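Local coordinates for prolyl-ACP dehydrogenase (Oscillatoria sp., PDB 4IRN), which oxidises a prolyl group carried on an acyl carrier protein, using FAD as cofactor, in the biosynthesis of the cyanotoxin anatoxin-a, at residues H86-P91 with Y106-L111; H127-E132 with R280-A285; I299-S304 with Q310-F315; K326-N331 with N357-E362. All blocks are in the same frame, centred on the assembly; numbering follows the deposited sequence.

Contact 1 (H86-P91 with Y106-L111); sequences HGWPIP and YALQGL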
# COMPACT_ATOMS: atom_id res chain seq x y z
N HIS A 86 18.04 1.06 33.75
CA HIS A 86 17.69 2.46 34.00
C HIS A 86 18.90 3.40 33.95
O HIS A 86 18.78 4.51 33.44
CB HIS A 86 16.96 2.60 35.33
CG HIS A 86 15.76 1.71 35.46
ND1 HIS A 86 15.88 0.33 35.48
CD2 HIS A 86 14.45 2.03 35.57
CE1 HIS A 86 14.65 -0.14 35.61
NE2 HIS A 86 13.76 0.84 35.66
N GLY A 87 20.04 2.93 34.45
CA GLY A 87 21.29 3.69 34.50
C GLY A 87 22.11 3.68 33.22
O GLY A 87 23.12 4.40 33.17
N TRP A 88 21.71 2.88 32.19
CA TRP A 88 22.44 2.76 30.92
C TRP A 88 22.89 4.08 30.28
O TRP A 88 24.08 4.20 30.01
CB TRP A 88 21.72 1.84 29.90
CG TRP A 88 21.78 0.37 30.18
CD1 TRP A 88 22.60 -0.27 31.07
CD2 TRP A 88 21.03 -0.66 29.52
NE1 TRP A 88 22.38 -1.63 31.02
CE2 TRP A 88 21.43 -1.89 30.07
CE3 TRP A 88 20.05 -0.65 28.50
CZ2 TRP A 88 20.88 -3.12 29.65
CZ3 TRP A 88 19.51 -1.86 28.09
CH2 TRP A 88 19.92 -3.07 28.66
N PRO A 89 22.02 5.11 30.06
CA PRO A 89 22.53 6.37 29.48
C PRO A 89 22.97 7.40 30.53
O PRO A 89 23.37 8.50 30.18
CB PRO A 89 21.33 6.87 28.67
CG PRO A 89 20.13 6.28 29.34
CD PRO A 89 20.56 5.19 30.27
N ILE A 90 22.87 7.05 31.83
CA ILE A 90 23.19 7.92 32.97
C ILE A 90 24.67 7.82 33.37
O ILE A 90 25.18 6.70 33.49
CB ILE A 90 22.25 7.62 34.19
CG1 ILE A 90 20.76 7.39 33.78
CG2 ILE A 90 22.39 8.65 35.32
CD1 ILE A 90 20.03 8.55 33.02
N PRO A 91 25.37 8.97 33.59
CA PRO A 91 26.78 8.88 34.02
C PRO A 91 26.91 8.22 35.39
O PRO A 91 26.02 8.34 36.23
CB PRO A 91 27.28 10.33 34.01
CG PRO A 91 26.10 11.18 33.80
CD PRO A 91 24.91 10.36 33.47
N TYR A 106 21.65 -0.84 21.12
CA TYR A 106 21.94 -2.24 20.78
C TYR A 106 21.47 -3.19 21.90
O TYR A 106 20.84 -4.21 21.62
CB TYR A 106 23.45 -2.41 20.51
CG TYR A 106 23.83 -3.69 19.81
CD1 TYR A 106 23.22 -4.07 18.61
CD2 TYR A 106 24.86 -4.50 20.29
CE1 TYR A 106 23.61 -5.22 17.93
CE2 TYR A 106 25.25 -5.66 19.63
CZ TYR A 106 24.63 -6.01 18.44
OH TYR A 106 25.01 -7.16 17.79
N ALA A 107 21.75 -2.81 23.18
CA ALA A 107 21.36 -3.55 24.38
C ALA A 107 19.84 -3.52 24.56
O ALA A 107 19.27 -4.54 24.96
CB ALA A 107 22.05 -2.97 25.60
N LEU A 108 19.18 -2.38 24.21
CA LEU A 108 17.72 -2.24 24.27
C LEU A 108 17.05 -3.15 23.23
O LEU A 108 16.00 -3.73 23.50
CB LEU A 108 17.24 -0.79 24.06
CG LEU A 108 17.53 0.25 25.14
CD1 LEU A 108 17.26 1.65 24.64
CD2 LEU A 108 16.74 -0.01 26.41
N GLN A 109 17.72 -3.28 21.99
CA GLN A 109 17.26 -4.17 20.94
C GLN A 109 17.27 -5.60 21.51
O GLN A 109 16.26 -6.31 21.39
CB GLN A 109 18.14 -4.06 19.69
CG GLN A 109 17.46 -4.48 18.40
CD GLN A 109 17.65 -5.94 18.06
OE1 GLN A 109 18.44 -6.65 18.68
NE2 GLN A 109 16.97 -6.40 17.02
N GLY A 110 18.33 -5.97 22.25
CA GLY A 110 18.52 -7.26 22.91
C GLY A 110 17.48 -7.52 23.97
O GLY A 110 16.97 -8.64 24.08
N LEU A 111 17.14 -6.47 24.75
CA LEU A 111 16.13 -6.55 25.80
C LEU A 111 14.76 -6.87 25.21
O LEU A 111 14.06 -7.71 25.75
CB LEU A 111 16.10 -5.24 26.64
CG LEU A 111 15.15 -5.19 27.86
CD1 LEU A 111 15.48 -6.26 28.91
CD2 LEU A 111 15.14 -3.82 28.49
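Trp88 reaches from the loop after helix 74-83 to helix 101-114 and meets Ala107 and Leu108 with the outer end of its indole. This is a worked example of one large aromatic residue closing a loop against a helix: the two backbones are far apart, 9.2 Å between the CA atoms of Trp88 and Ala107, no hydrogen bond joins the segments, and the indole makes the crossing. The loop is shaped by a type I turn from Gly87 to Ile90. With chi1 at -74°, Trp88 CG lies beside its own backbone N, and the ring extends toward the helix.

The tight part is the six-membered ring. Ala107 CB sits over one face as a CH-pi contact, 4.0 Å from the ring centroid and displaced toward the rim; its distance to Trp88 CZ3 is 3.7 Å. At the ring edge, near the plane, Leu108 CD2 comes to the same CZ3 atom, also at 3.7 Å, so a single corner of the indole is met from above by a methyl and alongside by a leucine branch.

The slack part lies one turn on, where Leu111 also faces the loop but its CD2 remains 4.8 Å from Trp88 CZ3 and adds little. Phe47 and Val51 of helix 42-58 pack on Trp88 as well. Trp88 thus packs loop 86-91 onto helices 101-114 and 42-58, as part of the hydrophobic interior of the helical N-terminal domain of the acyl-CoA dehydrogenase fold.

Contact 2 (H127-E132 with R280-A285); sequences HIWACE and RGFILA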
# COMPACT_ATOMS: atom_id res chain seq x y z
N HIS A 127 10.31 6.20 31.63
CA HIS A 127 11.07 6.60 32.81
C HIS A 127 12.48 7.09 32.43
O HIS A 127 12.89 8.15 32.90
CB HIS A 127 11.11 5.42 33.80
CG HIS A 127 12.04 5.58 34.97
ND1 HIS A 127 11.59 6.07 36.18
CD2 HIS A 127 13.35 5.29 35.08
CE1 HIS A 127 12.64 6.07 36.98
NE2 HIS A 127 13.73 5.61 36.36
N ILE A 128 13.19 6.35 31.57
CA ILE A 128 14.54 6.71 31.12
C ILE A 128 14.60 7.95 30.22
O ILE A 128 15.26 8.93 30.56
CB ILE A 128 15.25 5.50 30.45
CG1 ILE A 128 15.41 4.33 31.43
CG2 ILE A 128 16.61 5.91 29.89
CD1 ILE A 128 15.44 2.95 30.76
N TRP A 129 13.94 7.88 29.06
CA TRP A 129 13.97 8.92 28.02
C TRP A 129 13.16 10.17 28.25
O TRP A 129 13.63 11.25 27.87
CB TRP A 129 13.76 8.33 26.61
CG TRP A 129 14.55 7.08 26.35
CD1 TRP A 129 14.05 5.81 26.25
CD2 TRP A 129 15.97 6.97 26.25
NE1 TRP A 129 15.08 4.92 26.06
CE2 TRP A 129 16.27 5.60 26.06
CE3 TRP A 129 17.03 7.89 26.27
CZ2 TRP A 129 17.58 5.14 25.89
CZ3 TRP A 129 18.33 7.43 26.12
CH2 TRP A 129 18.60 6.07 25.94
N ALA A 130 11.95 10.06 28.84
CA ALA A 130 11.10 11.23 29.06
C ALA A 130 11.24 11.89 30.44
O ALA A 130 10.70 12.98 30.64
CB ALA A 130 9.64 10.88 28.79
N CYS A 131 11.97 11.24 31.37
CA CYS A 131 12.14 11.77 32.72
C CYS A 131 13.60 11.94 33.14
O CYS A 131 13.98 13.06 33.49
CB CYS A 131 11.36 10.92 33.72
SG CYS A 131 9.63 10.68 33.28
N GLU A 132 14.40 10.85 33.11
CA GLU A 132 15.82 10.90 33.51
C GLU A 132 16.65 11.78 32.58
O GLU A 132 17.46 12.57 33.08
CB GLU A 132 16.44 9.49 33.59
CG GLU A 132 15.94 8.61 34.72
CD GLU A 132 16.62 7.25 34.82
OE1 GLU A 132 17.18 6.78 33.81
OE2 GLU A 132 16.57 6.64 35.91
N ARG A 280 11.07 9.71 21.04
CA ARG A 280 10.78 9.25 19.68
C ARG A 280 11.83 8.31 19.11
O ARG A 280 11.49 7.30 18.52
CB ARG A 280 10.52 10.43 18.72
CG ARG A 280 9.20 11.12 18.97
CD ARG A 280 9.11 12.44 18.24
NE ARG A 280 7.87 13.13 18.55
CZ ARG A 280 7.47 14.26 17.97
NH1 ARG A 280 8.22 14.84 17.04
NH2 ARG A 280 6.31 14.81 18.31
N GLY A 281 13.10 8.65 19.32
CA GLY A 281 14.21 7.88 18.80
C GLY A 281 14.56 6.60 19.55
O GLY A 281 15.14 5.70 18.95
N PHE A 282 14.25 6.52 20.87
CA PHE A 282 14.65 5.37 21.68
C PHE A 282 13.59 4.53 22.38
O PHE A 282 13.91 3.44 22.85
CB PHE A 282 15.83 5.75 22.60
CG PHE A 282 16.97 6.37 21.83
CD1 PHE A 282 17.78 5.60 21.01
CD2 PHE A 282 17.17 7.75 21.85
CE1 PHE A 282 18.78 6.18 20.25
CE2 PHE A 282 18.18 8.32 21.09
CZ PHE A 282 18.98 7.54 20.30
N ILE A 283 12.33 5.00 22.44
CA ILE A 283 11.23 4.25 23.05
C ILE A 283 10.94 2.94 22.27
O ILE A 283 10.47 1.97 22.87
CB ILE A 283 9.96 5.13 23.29
CG1 ILE A 283 9.08 4.58 24.42
CG2 ILE A 283 9.15 5.39 22.00
CD1 ILE A 283 8.52 5.65 25.35
N LEU A 284 11.23 2.93 20.96
CA LEU A 284 10.98 1.81 20.06
C LEU A 284 12.22 0.99 19.72
O LEU A 284 12.17 0.14 18.82
CB LEU A 284 10.24 2.29 18.78
CG LEU A 284 8.81 2.82 18.95
CD1 LEU A 284 8.23 3.23 17.61
CD2 LEU A 284 7.91 1.79 19.60
N ALA A 285 13.34 1.21 20.45
CA ALA A 285 14.59 0.49 20.26
C ALA A 285 14.37 -1.00 20.54
O ALA A 285 14.83 -1.85 19.77
CB ALA A 285 15.66 1.04 21.18
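Trp129 and Phe282 mark the closest backbone approach, 7.3 Å between CA atoms, where helix 118-138, widened by a pi-type turn over 128-132, passes the end region of helix 268-282. The side chains meet through the CB of Phe282 more than through its ring. That methylene lies over one face of the indole, 3.7 Å from the centroid of the five-membered ring and 19° off its normal, with Trp129 CE2 3.5 Å from Phe282 CB. From there the phenyl group leads away, and it lies oblique to the six-membered indole ring, the planes 36° apart. Phe282 CG stands beside its backbone N (chi1 -53°), and the ring continues toward Leu336 and Val339 of helix 316-344.

On the other side of the indole, Ile128 CG2 sits 3.8 Å above the plane, near its centre, so the ring is sandwiched between aliphatic carbons. Its one polar atom, Trp129 NE1, is hydrogen-bonded to Asn125 OD1, a turn earlier in the same helix. Cohesion across this buried junction of the N- and C-terminal family regions therefore rests on CH-pi and dispersion forces, while the indole N-H is satisfied within its own helix.

Contact 3 (I299-S304 with Q310-F315); sequences IRYARS and QAIGKF. With FAD (flavin-adenine dinucleotide), chain J.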
# COMPACT_ATOMS: atom_id res chain seq x y z
N ILE A 299 9.48 -17.73 10.66
CA ILE A 299 10.30 -18.56 9.75
C ILE A 299 10.16 -20.02 10.21
O ILE A 299 9.82 -20.88 9.40
CB ILE A 299 11.79 -18.12 9.62
CG1 ILE A 299 11.91 -16.74 8.97
CG2 ILE A 299 12.60 -19.15 8.80
CD1 ILE A 299 13.24 -16.03 9.16
N ARG A 300 10.38 -20.28 11.52
CA ARG A 300 10.25 -21.61 12.13
C ARG A 300 8.91 -22.24 11.78
O ARG A 300 8.89 -23.39 11.33
CB ARG A 300 10.42 -21.54 13.66
CG ARG A 300 11.86 -21.52 14.13
CD ARG A 300 11.97 -21.66 15.64
NE ARG A 300 12.76 -20.58 16.24
CZ ARG A 300 12.34 -19.81 17.24
NH1 ARG A 300 11.11 -19.95 17.72
NH2 ARG A 300 13.12 -18.84 17.71
N TYR A 301 7.79 -21.49 11.94
CA TYR A 301 6.44 -21.96 11.63
C TYR A 301 6.22 -22.21 10.12
O TYR A 301 5.60 -23.21 9.75
CB TYR A 301 5.37 -21.01 12.19
CG TYR A 301 4.00 -21.64 12.25
CD1 TYR A 301 3.64 -22.44 13.33
CD2 TYR A 301 3.07 -21.45 11.23
CE1 TYR A 301 2.39 -23.05 13.39
CE2 TYR A 301 1.81 -22.04 11.28
CZ TYR A 301 1.48 -22.85 12.36
OH TYR A 301 0.25 -23.44 12.45
N ALA A 302 6.74 -21.30 9.27
CA ALA A 302 6.62 -21.42 7.81
C ALA A 302 7.40 -22.62 7.25
O ALA A 302 7.03 -23.16 6.20
CB ALA A 302 7.07 -20.13 7.14
N ARG A 303 8.43 -23.06 7.98
CA ARG A 303 9.23 -24.22 7.64
C ARG A 303 8.65 -25.51 8.25
O ARG A 303 8.69 -26.55 7.60
CB ARG A 303 10.67 -24.01 8.09
CG ARG A 303 11.39 -22.88 7.35
CD ARG A 303 12.81 -22.79 7.86
NE ARG A 303 13.55 -23.91 7.25
CZ ARG A 303 14.86 -24.10 7.26
NH1 ARG A 303 15.66 -23.22 7.87
NH2 ARG A 303 15.39 -25.16 6.66
N SER A 304 8.10 -25.42 9.47
CA SER A 304 7.50 -26.54 10.20
C SER A 304 6.11 -26.91 9.72
O SER A 304 5.86 -28.09 9.46
CB SER A 304 7.45 -26.24 11.70
OG SER A 304 8.75 -26.15 12.26
N GLN A 310 3.48 -29.93 1.39
CA GLN A 310 4.71 -29.17 1.54
C GLN A 310 4.62 -28.11 2.65
O GLN A 310 3.51 -27.81 3.11
CB GLN A 310 5.17 -28.57 0.20
CG GLN A 310 4.11 -27.77 -0.53
CD GLN A 310 4.68 -27.00 -1.70
OE1 GLN A 310 5.49 -27.50 -2.51
NE2 GLN A 310 4.22 -25.76 -1.84
N ALA A 311 5.78 -27.56 3.08
CA ALA A 311 5.82 -26.52 4.10
C ALA A 311 5.17 -25.31 3.51
O ALA A 311 5.33 -25.05 2.32
CB ALA A 311 7.26 -26.20 4.49
N ILE A 312 4.40 -24.57 4.33
CA ILE A 312 3.66 -23.37 3.92
C ILE A 312 4.55 -22.28 3.29
O ILE A 312 4.09 -21.57 2.39
CB ILE A 312 2.69 -22.83 5.02
CG1 ILE A 312 3.43 -22.64 6.36
CG2 ILE A 312 1.47 -23.76 5.17
CD1 ILE A 312 2.99 -21.45 7.16
N GLY A 313 5.80 -22.20 3.75
CA GLY A 313 6.81 -21.27 3.24
C GLY A 313 7.24 -21.52 1.80
O GLY A 313 7.90 -20.69 1.21
N LYS A 314 6.86 -22.67 1.25
CA LYS A 314 7.12 -23.02 -0.15
C LYS A 314 6.15 -22.30 -1.10
O LYS A 314 6.40 -22.24 -2.31
CB LYS A 314 7.13 -24.55 -0.38
CG LYS A 314 8.26 -25.29 0.34
CD LYS A 314 9.63 -25.04 -0.29
CE LYS A 314 10.73 -25.62 0.54
NZ LYS A 314 12.06 -25.32 -0.05
N PHE A 315 5.04 -21.75 -0.55
CA PHE A 315 4.07 -20.95 -1.28
C PHE A 315 4.54 -19.50 -1.17
O PHE A 315 4.79 -19.01 -0.05
CB PHE A 315 2.65 -21.11 -0.71
CG PHE A 315 2.14 -22.53 -0.67
CD1 PHE A 315 1.72 -23.18 -1.83
CD2 PHE A 315 2.04 -23.22 0.54
CE1 PHE A 315 1.24 -24.50 -1.78
CE2 PHE A 315 1.57 -24.54 0.59
CZ PHE A 315 1.17 -25.16 -0.57
PA FAD J . -3.29 -23.28 7.42
O1A FAD J . -3.71 -24.32 6.46
O2A FAD J . -2.57 -23.71 8.71
O5B FAD J . -2.44 -22.14 6.69
C5B FAD J . -1.15 -21.74 7.18
C4B FAD J . -0.83 -20.50 6.38
O4B FAD J . -0.30 -20.88 5.10
C3B FAD J . -2.05 -19.62 6.13
O3B FAD J . -1.84 -18.33 6.69
C2B FAD J . -2.25 -19.58 4.61
O2B FAD J . -2.26 -18.23 4.19
C1B FAD J . -1.00 -20.25 4.04
N9A FAD J . -1.27 -21.25 3.02
C8A FAD J . -1.67 -22.55 3.21
N7A FAD J . -1.91 -23.21 2.10
C5A FAD J . -1.64 -22.28 1.10
C6A FAD J . -1.70 -22.36 -0.31
N6A FAD J . -2.12 -23.43 -0.99
N1A FAD J . -1.34 -21.26 -1.01
C2A FAD J . -0.97 -20.17 -0.34
N3A FAD J . -0.89 -19.98 0.98
C4A FAD J . -1.24 -21.08 1.65
N1 FAD J . -13.67 -24.48 10.52
C2 FAD J . -14.76 -25.35 10.50
O2 FAD J . -14.75 -26.38 9.84
N3 FAD J . -15.88 -25.06 11.25
C4 FAD J . -16.05 -23.95 12.04
O4 FAD J . -17.10 -23.80 12.66
C4X FAD J . -14.90 -23.04 12.07
N5 FAD J . -14.97 -21.97 12.83
C5X FAD J . -13.86 -21.13 12.88
C6 FAD J . -13.93 -19.98 13.68
C7 FAD J . -12.87 -19.10 13.78
C7M FAD J . -13.01 -17.85 14.61
C8 FAD J . -11.68 -19.37 13.07
C8M FAD J . -10.48 -18.45 13.15
C9 FAD J . -11.60 -20.51 12.28
C9A FAD J . -12.67 -21.40 12.16
N10 FAD J . -12.63 -22.57 11.36
C10 FAD J . -13.73 -23.39 11.28
C1' FAD J . -11.37 -22.93 10.68
C2' FAD J . -11.01 -21.87 9.65
O2' FAD J . -11.75 -22.06 8.45
C3' FAD J . -9.50 -21.85 9.39
O3' FAD J . -8.90 -20.65 9.86
C4' FAD J . -9.09 -22.11 7.93
O4' FAD J . -9.52 -23.44 7.64
C5' FAD J . -7.59 -21.99 7.75
O5' FAD J . -7.05 -22.71 8.88
P FAD J . -5.52 -22.76 9.14
O1P FAD J . -4.97 -21.48 9.64
O2P FAD J . -5.49 -24.08 9.88
O3P FAD J . -4.77 -22.88 7.74
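The adenine end of an FAD site is built here, where helix 285-304 finishes and the chain turns back through the short hairpin 306-307/310-311, bringing Ala302 against Gly313. One backbone hydrogen bond fastens the return: Gly313 N to Ala302 O, 2.9 Å with an N-H...O angle of 151°. Beside it, Ala311 CB lies over the helix end, 3.4 Å from Arg303 O and 3.5 Å from Ala302 O.

Ile312 works in two directions. Its CG1 takes the crowded position between backbone N and carbonyl carbon (chi1 52°), which lets CD1 rest 3.7 Å from Ala302 CA and 4.1 Å from Tyr301 CD2. The other branch, CG2, touches the cofactor ribose at FAD O4B, 3.4 Å away. Phe315, the N-cap residue of helix 316-344, offers a ring face to the adenine, with FAD C6A 3.7 Å above its centre; Gln310 NE2 lies over the opposite face, nearer the rim.

The same FAD is hydrogen-bonded to Ala377 N of this chain, and to His160 O and Thr195 OG1 of the fourth subunit. Sharing one dinucleotide between subunits in this way is characteristic of FAD sites in tetramers of the acyl-CoA dehydrogenase family.

Contact 4 (K326-N331 with N357-E362); sequences KLRLEN and NLYISE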
# COMPACT_ATOMS: atom_id res chain seq x y z
N LYS A 326 11.58 -9.06 6.91
CA LYS A 326 13.03 -8.89 6.82
C LYS A 326 13.42 -7.47 6.40
O LYS A 326 14.24 -6.84 7.07
CB LYS A 326 13.67 -9.97 5.91
CG LYS A 326 15.21 -9.89 5.79
CD LYS A 326 15.95 -10.14 7.11
CE LYS A 326 17.44 -9.96 6.93
NZ LYS A 326 18.16 -10.13 8.21
N LEU A 327 12.82 -6.95 5.31
CA LEU A 327 13.06 -5.59 4.81
C LEU A 327 12.76 -4.56 5.89
O LEU A 327 13.59 -3.68 6.14
CB LEU A 327 12.22 -5.28 3.54
CG LEU A 327 12.59 -6.05 2.25
CD1 LEU A 327 11.43 -6.05 1.30
CD2 LEU A 327 13.80 -5.44 1.56
N ARG A 328 11.60 -4.69 6.57
CA ARG A 328 11.18 -3.79 7.64
C ARG A 328 12.13 -3.81 8.84
O ARG A 328 12.44 -2.74 9.36
CB ARG A 328 9.75 -4.10 8.10
CG ARG A 328 8.73 -3.52 7.16
CD ARG A 328 7.37 -3.50 7.75
NE ARG A 328 6.44 -4.00 6.76
CZ ARG A 328 5.94 -5.23 6.75
NH1 ARG A 328 6.25 -6.08 7.71
NH2 ARG A 328 5.14 -5.62 5.77
N LEU A 329 12.61 -5.00 9.24
CA LEU A 329 13.53 -5.18 10.35
C LEU A 329 14.86 -4.46 10.12
O LEU A 329 15.35 -3.78 11.02
CB LEU A 329 13.75 -6.68 10.65
CG LEU A 329 14.78 -7.04 11.75
CD1 LEU A 329 14.25 -6.69 13.14
CD2 LEU A 329 15.13 -8.49 11.70
N GLU A 330 15.41 -4.59 8.90
CA GLU A 330 16.67 -3.95 8.50
C GLU A 330 16.56 -2.44 8.39
O GLU A 330 17.51 -1.74 8.72
CB GLU A 330 17.27 -4.59 7.24
CG GLU A 330 17.64 -6.06 7.41
CD GLU A 330 18.63 -6.42 8.51
OE1 GLU A 330 19.66 -5.71 8.65
OE2 GLU A 330 18.38 -7.42 9.23
N ASN A 331 15.39 -1.94 7.96
CA ASN A 331 15.09 -0.51 7.86
C ASN A 331 14.94 0.11 9.26
O ASN A 331 15.40 1.23 9.48
CB ASN A 331 13.81 -0.27 7.08
CG ASN A 331 13.94 -0.33 5.58
OD1 ASN A 331 14.85 0.26 5.00
ND2 ASN A 331 12.99 -1.01 4.92
N ASN A 357 10.49 7.02 14.78
CA ASN A 357 9.24 6.75 15.45
C ASN A 357 8.13 6.42 14.46
O ASN A 357 7.42 5.43 14.64
CB ASN A 357 8.85 7.92 16.32
CG ASN A 357 7.91 7.54 17.42
OD1 ASN A 357 6.70 7.63 17.28
ND2 ASN A 357 8.46 7.10 18.53
N LEU A 358 8.01 7.23 13.40
CA LEU A 358 7.00 7.06 12.35
C LEU A 358 7.19 5.72 11.62
O LEU A 358 6.22 4.97 11.47
CB LEU A 358 6.99 8.26 11.37
CG LEU A 358 6.19 8.15 10.05
CD1 LEU A 358 4.69 8.17 10.29
CD2 LEU A 358 6.54 9.28 9.13
N TYR A 359 8.44 5.41 11.21
CA TYR A 359 8.73 4.17 10.51
C TYR A 359 8.55 2.92 11.38
O TYR A 359 7.81 2.03 10.99
CB TYR A 359 10.13 4.17 9.85
CG TYR A 359 10.33 2.96 8.97
CD1 TYR A 359 9.88 2.94 7.66
CD2 TYR A 359 10.85 1.78 9.50
CE1 TYR A 359 9.95 1.79 6.88
CE2 TYR A 359 10.90 0.61 8.74
CZ TYR A 359 10.47 0.63 7.42
OH TYR A 359 10.58 -0.49 6.63
N ILE A 360 9.26 2.84 12.51
CA ILE A 360 9.25 1.69 13.42
C ILE A 360 7.87 1.32 13.97
O ILE A 360 7.56 0.14 14.02
CB ILE A 360 10.37 1.78 14.51
CG1 ILE A 360 11.75 1.98 13.84
CG2 ILE A 360 10.35 0.54 15.43
CD1 ILE A 360 12.90 2.34 14.73
N SER A 361 7.04 2.33 14.35
CA SER A 361 5.72 2.09 14.91
C SER A 361 4.82 1.41 13.91
O SER A 361 4.10 0.47 14.29
CB SER A 361 5.09 3.40 15.38
OG SER A 361 4.95 4.32 14.32
N GLU A 362 4.87 1.85 12.65
CA GLU A 362 4.07 1.28 11.57
C GLU A 362 4.61 -0.06 11.09
O GLU A 362 3.82 -0.94 10.75
CB GLU A 362 3.94 2.25 10.40
CG GLU A 362 3.03 3.43 10.69
CD GLU A 362 3.04 4.54 9.65
OE1 GLU A 362 3.75 4.44 8.62
OE2 GLU A 362 2.29 5.51 9.87
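Arg328 and Asn331 receive the end of Tyr359 between two long antiparallel helices, 316-344 and 350-375, of the C-terminal helical bundle of the acyl-CoA dehydrogenase fold. The short segments run at 147° with their axes 10.1 Å apart; as a principle of helix packing, the spacing is bridged by a single tyrosine side chain.

Along the first helix, Lys326 lies off the interface and forms an intrahelical salt bridge with Glu330, NZ to OE2 at 2.9 Å. Leu327 sends its side chain elsewhere, packing on Tyr335 of the second subunit, so this helix also serves the subunit interface. Arg328 makes the first real crossing contact: its CG is 3.6 Å from Tyr359 OH, and its carbonyl O lies at the edge of the tyrosine ring, in plane. The chain of Arg328 then bends at chi3, and its guanidinium is held by Ser367 and, in a salt bridge, by Glu370, both further along the partner helix. Leu329 points away and packs on Met291 and Leu295 of helix 285-304.

Asn331 completes the interface. With chi1 at -172°, Tyr359 swings its ring away from its own backbone N and across to this side chain. The amide and ring planes stand 74° apart, and the ND2 group gives a weak, bent hydrogen bond to the phenol oxygen. The methylene Asn331 CB also lies obliquely against the ring, 3.5 Å from Tyr359 CE2.

From the N terminus, contact 1 closes a short loop between helices 74-83 and 101-114. Contact 2 closes the longest excursion, from helix 118-138 through the strand-rich middle region to the end of helix 268-282. Contact 3 then closes the hairpin connection that follows helix 285-304, and contact 4 the antiparallel pair 316-344 and 350-375. All four are in series; none nests or crosses. Contact 2 is central in space, packing on contact 1 through Pro89 and Ile128, and joined to contact 4 by Leu284 on Ile360 and a probable hydrogen bond from Asn357 ND2 to Arg280 O. Contact 3 stands apart, its centre about 37 Å from that of contact 2, yet both 3 and 4 touch the second subunit.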